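Local coordinates for protein ferredoxin-NADP reductase (Neisseria gonorrhoeae MIA_2011_03-10, PDB 5TR9) that binds FAD and probably passes electrons between NADP(H) and ferredoxin, at residues P160-S173 and H183-A195. Numbering follows the deposited sequence. Where two conformers were deposited one is given.
Sequences PEELIFNDRLAALS and HSFRFVPVTTRAA
Leu-169 of helix 166-173 sits on the ring of Phe-187 in strand 185-191. Outward from the backbone, CB comes first and lies over the ring face, nearly above the ring centroid and 3.8 Å from it, a CH-pi contact. Because CG stands anti to the carbonyl carbon (chi1 -60°), the branch continues across the same ring, and CD1 comes down 3.6 Å from Phe-187 CE1. The other methyl, CD2, leans toward the next ring along the strand, 4.2 Å from Phe-185 CZ. Leu-169 thus bridges both phenylalanines, and Leu-139 of helix 133-139 packs against it and Phe-185.

Each ring has a second neighbour from the helix. On Phe-185, Leu-172 lays CD2 over one face, 3.8 Å from the centroid, while the carbonyl oxygen of Leu-169 lies at the edge, near the ring plane. Asn-166 reaches the edge of Phe-187 with OD1, 3.5 Å from CE2, its amide plane turned 57° from the ring. Ahead of the helix, in the turn and 3-10 segment that lead into it, the contact becomes aliphatic: Leu-163 CD1 rests against Pro-189 CB and Thr-191 CG2, and Pro-160 CD meets Ala-194 CB at 3.7 Å. Thr-191 can turn its methyl to this side while OG1 bonds to Ala-194 O, from above the carbonyl plane; Asn-196 also bonds to that hydroxyl. At the far end Ser-173 OG comes within 3.3 Å of the backbone N of Phe-187.

Helix and strand run roughly antiparallel, at 142°. Helix 213-218 covers the other face of the strand, where Val-188 points. Strand 150-157, helix 166-173 and the parallel neighbouring strand 185-191 form a beta-alpha-beta crossover of the Rossmann-like NAD-binding domain of the ferredoxin-NADP reductase family.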
loop_
_atom_site.group_PDB
_atom_site.type_symbol
_atom_site.label_atom_id
_atom_site.label_comp_id
_atom_site.label_asym_id
_atom_site.label_seq_id
_atom_site.Cartn_x
_atom_site.Cartn_y
_atom_site.Cartn_z
ATOM N N PRO A 160 -4.606 -15.120 8.194
ATOM C CA PRO A 160 -3.935 -14.202 9.139
ATOM C C PRO A 160 -2.419 -14.213 9.048
ATOM O O PRO A 160 -1.793 -13.211 9.433
ATOM C CB PRO A 160 -4.422 -14.680 10.517
ATOM C CG PRO A 160 -4.937 -16.072 10.303
ATOM C CD PRO A 160 -5.449 -16.113 8.885
ATOM N N GLU A 161 -1.811 -15.302 8.560
ATOM C CA GLU A 161 -0.366 -15.328 8.368
ATOM C C GLU A 161 0.104 -14.224 7.431
ATOM O O GLU A 161 1.279 -13.838 7.489
ATOM C CB GLU A 161 0.080 -16.683 7.815
ATOM C CG GLU A 161 -0.003 -17.847 8.783
ATOM C CD GLU A 161 -1.387 -18.473 8.860
ATOM O OE1 GLU A 161 -2.344 -17.916 8.288
ATOM O OE2 GLU A 161 -1.507 -19.535 9.506
ATOM N N GLU A 162 -0.773 -13.740 6.545
ATOM C CA GLU A 162 -0.431 -12.695 5.591
ATOM C C GLU A 162 -0.484 -11.299 6.195
ATOM O O GLU A 162 -0.098 -10.338 5.520
ATOM C CB GLU A 162 -1.358 -12.789 4.375
ATOM C CG GLU A 162 -1.118 -14.084 3.601
ATOM C CD GLU A 162 -2.172 -14.402 2.560
ATOM O OE1 GLU A 162 -3.375 -14.414 2.890
ATOM O OE2 GLU A 162 -1.783 -14.692 1.407
ATOM N N LEU A 163 -0.943 -11.163 7.440
ATOM C CA LEU A 163 -1.003 -9.859 8.108
ATOM C C LEU A 163 0.363 -9.560 8.728
ATOM O O LEU A 163 0.545 -9.539 9.949
ATOM C CB LEU A 163 -2.104 -9.854 9.164
ATOM C CG LEU A 163 -3.556 -10.042 8.692
ATOM C CD1 LEU A 163 -4.477 -10.323 9.879
ATOM C CD2 LEU A 163 -4.036 -8.829 7.907
ATOM N N ILE A 164 1.355 -9.351 7.855
ATOM C CA ILE A 164 2.732 -9.312 8.344
ATOM C C ILE A 164 3.098 -7.986 8.993
ATOM O O ILE A 164 4.178 -7.887 9.596
ATOM C CB ILE A 164 3.731 -9.652 7.219
ATOM C CG1 ILE A 164 3.660 -8.640 6.082
ATOM C CG2 ILE A 164 3.500 -11.092 6.690
ATOM C CD1 ILE A 164 4.895 -8.688 5.180
ATOM N N PHE A 165 2.226 -6.982 8.920
ATOM C CA PHE A 165 2.432 -5.713 9.610
ATOM C C PHE A 165 1.493 -5.559 10.799
ATOM O O PHE A 165 1.429 -4.477 11.391
ATOM C CB PHE A 165 2.260 -4.553 8.624
ATOM C CG PHE A 165 3.126 -4.687 7.402
ATOM C CD1 PHE A 165 4.486 -4.412 7.469
ATOM C CD2 PHE A 165 2.591 -5.131 6.203
ATOM C CE1 PHE A 165 5.305 -4.561 6.354
ATOM C CE2 PHE A 165 3.407 -5.297 5.081
ATOM C CZ PHE A 165 4.761 -5.006 5.159
ATOM N N ASN A 166 0.785 -6.630 11.167
ATOM C CA ASN A 166 -0.292 -6.538 12.149
ATOM C C ASN A 166 0.218 -6.081 13.508
ATOM O O ASN A 166 -0.368 -5.188 14.130
ATOM C CB ASN A 166 -0.987 -7.892 12.273
ATOM C CG ASN A 166 -2.012 -7.915 13.381
ATOM O OD1 ASN A 166 -3.135 -7.453 13.205
ATOM N ND2 ASN A 166 -1.629 -8.453 14.534
ATOM N N ASP A 167 1.285 -6.716 14.012
ATOM C CA ASP A 167 1.800 -6.339 15.325
ATOM C C ASP A 167 2.211 -4.875 15.352
ATOM O O ASP A 167 1.920 -4.157 16.317
ATOM C CB ASP A 167 2.982 -7.228 15.711
ATOM C CG ASP A 167 2.568 -8.658 15.995
ATOM O OD1 ASP A 167 1.355 -8.952 15.959
ATOM O OD2 ASP A 167 3.464 -9.490 16.251
ATOM N N ARG A 168 2.875 -4.412 14.294
ATOM C CA ARG A 168 3.321 -3.024 14.236
ATOM C C ARG A 168 2.137 -2.061 14.193
ATOM O O ARG A 168 2.112 -1.057 14.916
ATOM C CB ARG A 168 4.221 -2.829 13.012
ATOM C CG ARG A 168 4.277 -1.407 12.476
ATOM C CD ARG A 168 5.011 -1.367 11.143
ATOM N NE ARG A 168 5.046 -0.022 10.575
ATOM C CZ ARG A 168 5.573 0.277 9.390
ATOM N NH1 ARG A 168 6.112 -0.678 8.639
ATOM N NH2 ARG A 168 5.561 1.531 8.955
ATOM N N LEU A 169 1.151 -2.345 13.345
ATOM C CA LEU A 169 0.046 -1.407 13.169
ATOM C C LEU A 169 -0.965 -1.492 14.308
ATOM O O LEU A 169 -1.564 -0.476 14.670
ATOM C CB LEU A 169 -0.636 -1.642 11.823
ATOM C CG LEU A 169 0.281 -1.457 10.608
ATOM C CD1 LEU A 169 -0.426 -1.931 9.354
ATOM C CD2 LEU A 169 0.710 -0.015 10.451
ATOM N N ALA A 170 -1.156 -2.675 14.896
ATOM C CA ALA A 170 -2.004 -2.755 16.081
ATOM C C ALA A 170 -1.412 -1.948 17.230
ATOM O O ALA A 170 -2.144 -1.287 17.980
ATOM C CB ALA A 170 -2.207 -4.214 16.490
ATOM N N ALA A 171 -0.082 -1.970 17.376
ATOM C CA ALA A 171 0.552 -1.199 18.442
ATOM C C ALA A 171 0.427 0.301 18.195
ATOM O O ALA A 171 0.190 1.072 19.132
ATOM C CB ALA A 171 2.019 -1.606 18.583
ATOM N N LEU A 172 0.582 0.735 16.938
ATOM C CA LEU A 172 0.360 2.139 16.597
ATOM C C LEU A 172 -1.082 2.555 16.872
ATOM O O LEU A 172 -1.354 3.727 17.171
ATOM C CB LEU A 172 0.712 2.374 15.126
ATOM C CG LEU A 172 0.813 3.816 14.625
ATOM C CD1 LEU A 172 2.068 4.470 15.181
ATOM C CD2 LEU A 172 0.806 3.863 13.095
ATOM N N SER A 173 -2.011 1.601 16.791
ATOM C CA SER A 173 -3.430 1.861 16.986
ATOM C C SER A 173 -3.779 2.114 18.450
ATOM O O SER A 173 -4.803 2.746 18.727
ATOM C CB SER A 173 -4.232 0.672 16.443
ATOM O OG SER A 173 -5.569 1.016 16.132
ATOM N N HIS A 183 -5.621 13.049 17.186
ATOM C CA HIS A 183 -5.910 12.471 15.875
ATOM C C HIS A 183 -5.559 10.985 15.839
ATOM O O HIS A 183 -4.403 10.597 15.663
ATOM C CB HIS A 183 -5.158 13.219 14.777
ATOM C CG HIS A 183 -5.659 14.611 14.540
ATOM N ND1 HIS A 183 -5.285 15.363 13.445
ATOM C CD2 HIS A 183 -6.499 15.391 15.261
ATOM C CE1 HIS A 183 -5.877 16.542 13.499
ATOM N NE2 HIS A 183 -6.617 16.586 14.594
ATOM N N SER A 184 -6.583 10.160 15.992
ATOM C CA SER A 184 -6.377 8.741 16.208
ATOM C C SER A 184 -5.979 8.038 14.912
ATOM O O SER A 184 -6.381 8.423 13.809
ATOM C CB SER A 184 -7.644 8.110 16.786
ATOM O OG SER A 184 -7.396 6.800 17.264
ATOM N N PHE A 185 -5.160 7.005 15.060
ATOM C CA PHE A 185 -4.897 6.048 14.001
ATOM C C PHE A 185 -5.630 4.761 14.346
ATOM O O PHE A 185 -5.586 4.318 15.498
ATOM C CB PHE A 185 -3.400 5.769 13.842
ATOM C CG PHE A 185 -3.113 4.593 12.959
ATOM C CD1 PHE A 185 -3.297 4.682 11.589
ATOM C CD2 PHE A 185 -2.697 3.380 13.497
ATOM C CE1 PHE A 185 -3.063 3.587 10.766
ATOM C CE2 PHE A 185 -2.449 2.288 12.677
ATOM C CZ PHE A 185 -2.632 2.392 11.306
ATOM N N ARG A 186 -6.335 4.193 13.370
ATOM C CA ARG A 186 -7.062 2.942 13.537
ATOM C C ARG A 186 -6.573 1.939 12.507
ATOM O O ARG A 186 -6.434 2.273 11.325
ATOM C CB ARG A 186 -8.577 3.128 13.371
ATOM C CG ARG A 186 -9.273 3.929 14.467
ATOM C CD ARG A 186 -8.971 5.422 14.389
ATOM N NE ARG A 186 -9.919 6.190 15.196
ATOM C CZ ARG A 186 -11.054 6.694 14.725
ATOM N NH1 ARG A 186 -11.378 6.523 13.443
ATOM N NH2 ARG A 186 -11.865 7.367 15.535
ATOM N N PHE A 187 -6.336 0.706 12.946
ATOM C CA PHE A 187 -5.990 -0.386 12.047
ATOM C C PHE A 187 -7.021 -1.496 12.182
ATOM O O PHE A 187 -7.310 -1.948 13.295
ATOM C CB PHE A 187 -4.586 -0.926 12.355
ATOM C CG PHE A 187 -4.219 -2.146 11.555
ATOM C CD1 PHE A 187 -4.117 -2.079 10.171
ATOM C CD2 PHE A 187 -3.990 -3.358 12.186
ATOM C CE1 PHE A 187 -3.773 -3.208 9.419
ATOM C CE2 PHE A 187 -3.643 -4.484 11.441
ATOM C CZ PHE A 187 -3.541 -4.407 10.065
ATOM N N VAL A 188 -7.562 -1.935 11.052
ATOM C CA VAL A 188 -8.561 -3.001 11.022
ATOM C C VAL A 188 -8.061 -4.110 10.106
ATOM O O VAL A 188 -8.062 -3.945 8.877
ATOM C CB VAL A 188 -9.920 -2.474 10.541
ATOM C CG1 VAL A 188 -10.937 -3.610 10.494
ATOM C CG2 VAL A 188 -10.408 -1.351 11.462
ATOM N N PRO A 189 -7.618 -5.245 10.642
ATOM C CA PRO A 189 -7.263 -6.369 9.773
ATOM C C PRO A 189 -8.513 -7.123 9.351
ATOM O O PRO A 189 -9.459 -7.275 10.128
ATOM C CB PRO A 189 -6.361 -7.234 10.663
ATOM C CG PRO A 189 -6.838 -6.964 12.057
ATOM C CD PRO A 189 -7.359 -5.528 12.068
ATOM N N VAL A 190 -8.507 -7.597 8.109
ATOM C CA VAL A 190 -9.610 -8.368 7.539
ATOM C C VAL A 190 -9.025 -9.651 6.967
ATOM O O VAL A 190 -8.078 -9.596 6.182
ATOM C CB VAL A 190 -10.338 -7.578 6.436
ATOM C CG1 VAL A 190 -11.354 -8.452 5.731
ATOM C CG2 VAL A 190 -11.019 -6.345 7.007
ATOM N N THR A 191 -9.560 -10.807 7.363
ATOM C CA THR A 191 -9.135 -12.061 6.740
ATOM C C THR A 191 -10.339 -12.677 6.038
ATOM O O THR A 191 -11.310 -13.069 6.694
ATOM C CB THR A 191 -8.514 -13.017 7.763
ATOM O OG1 THR A 191 -9.405 -13.238 8.861
ATOM C CG2 THR A 191 -7.207 -12.426 8.302
ATOM N N THR A 192 -10.274 -12.757 4.706
ATOM C CA THR A 192 -11.462 -13.135 3.944
ATOM C C THR A 192 -11.736 -14.635 3.938
ATOM O O THR A 192 -12.881 -15.038 3.688
ATOM C CB THR A 192 -11.348 -12.646 2.505
ATOM O OG1 THR A 192 -10.266 -13.327 1.852
ATOM C CG2 THR A 192 -11.101 -11.143 2.484
ATOM N N ARG A 193 -10.730 -15.475 4.187
ATOM C CA ARG A 193 -10.903 -16.921 4.069
ATOM C C ARG A 193 -10.626 -17.653 5.370
ATOM O O ARG A 193 -10.558 -18.890 5.375
ATOM C CB ARG A 193 -10.011 -17.472 2.955
ATOM C CG ARG A 193 -10.229 -16.759 1.619
ATOM C CD ARG A 193 -9.602 -17.509 0.461
ATOM N NE ARG A 193 -10.227 -18.809 0.186
ATOM C CZ ARG A 193 -11.299 -18.990 -0.584
ATOM N NH1 ARG A 193 -11.760 -20.216 -0.806
ATOM N NH2 ARG A 193 -11.916 -17.950 -1.136
ATOM N N ALA A 194 -10.501 -16.931 6.479
ATOM C CA ALA A 194 -10.177 -17.538 7.755
ATOM C C ALA A 194 -10.775 -16.686 8.856
ATOM O O ALA A 194 -11.028 -15.496 8.673
ATOM C CB ALA A 194 -8.660 -17.680 7.943
ATOM N N ALA A 195 -11.210 -17.395 9.893
ATOM C CA ALA A 195 -12.103 -16.863 10.905
ATOM C C ALA A 195 -11.289 -16.204 12.000
ATOM O O ALA A 195 -10.196 -16.664 12.340
ATOM C CB ALA A 195 -12.978 -17.973 11.492
HETATM O O HOH W 1 -7.801 0.213 15.763
#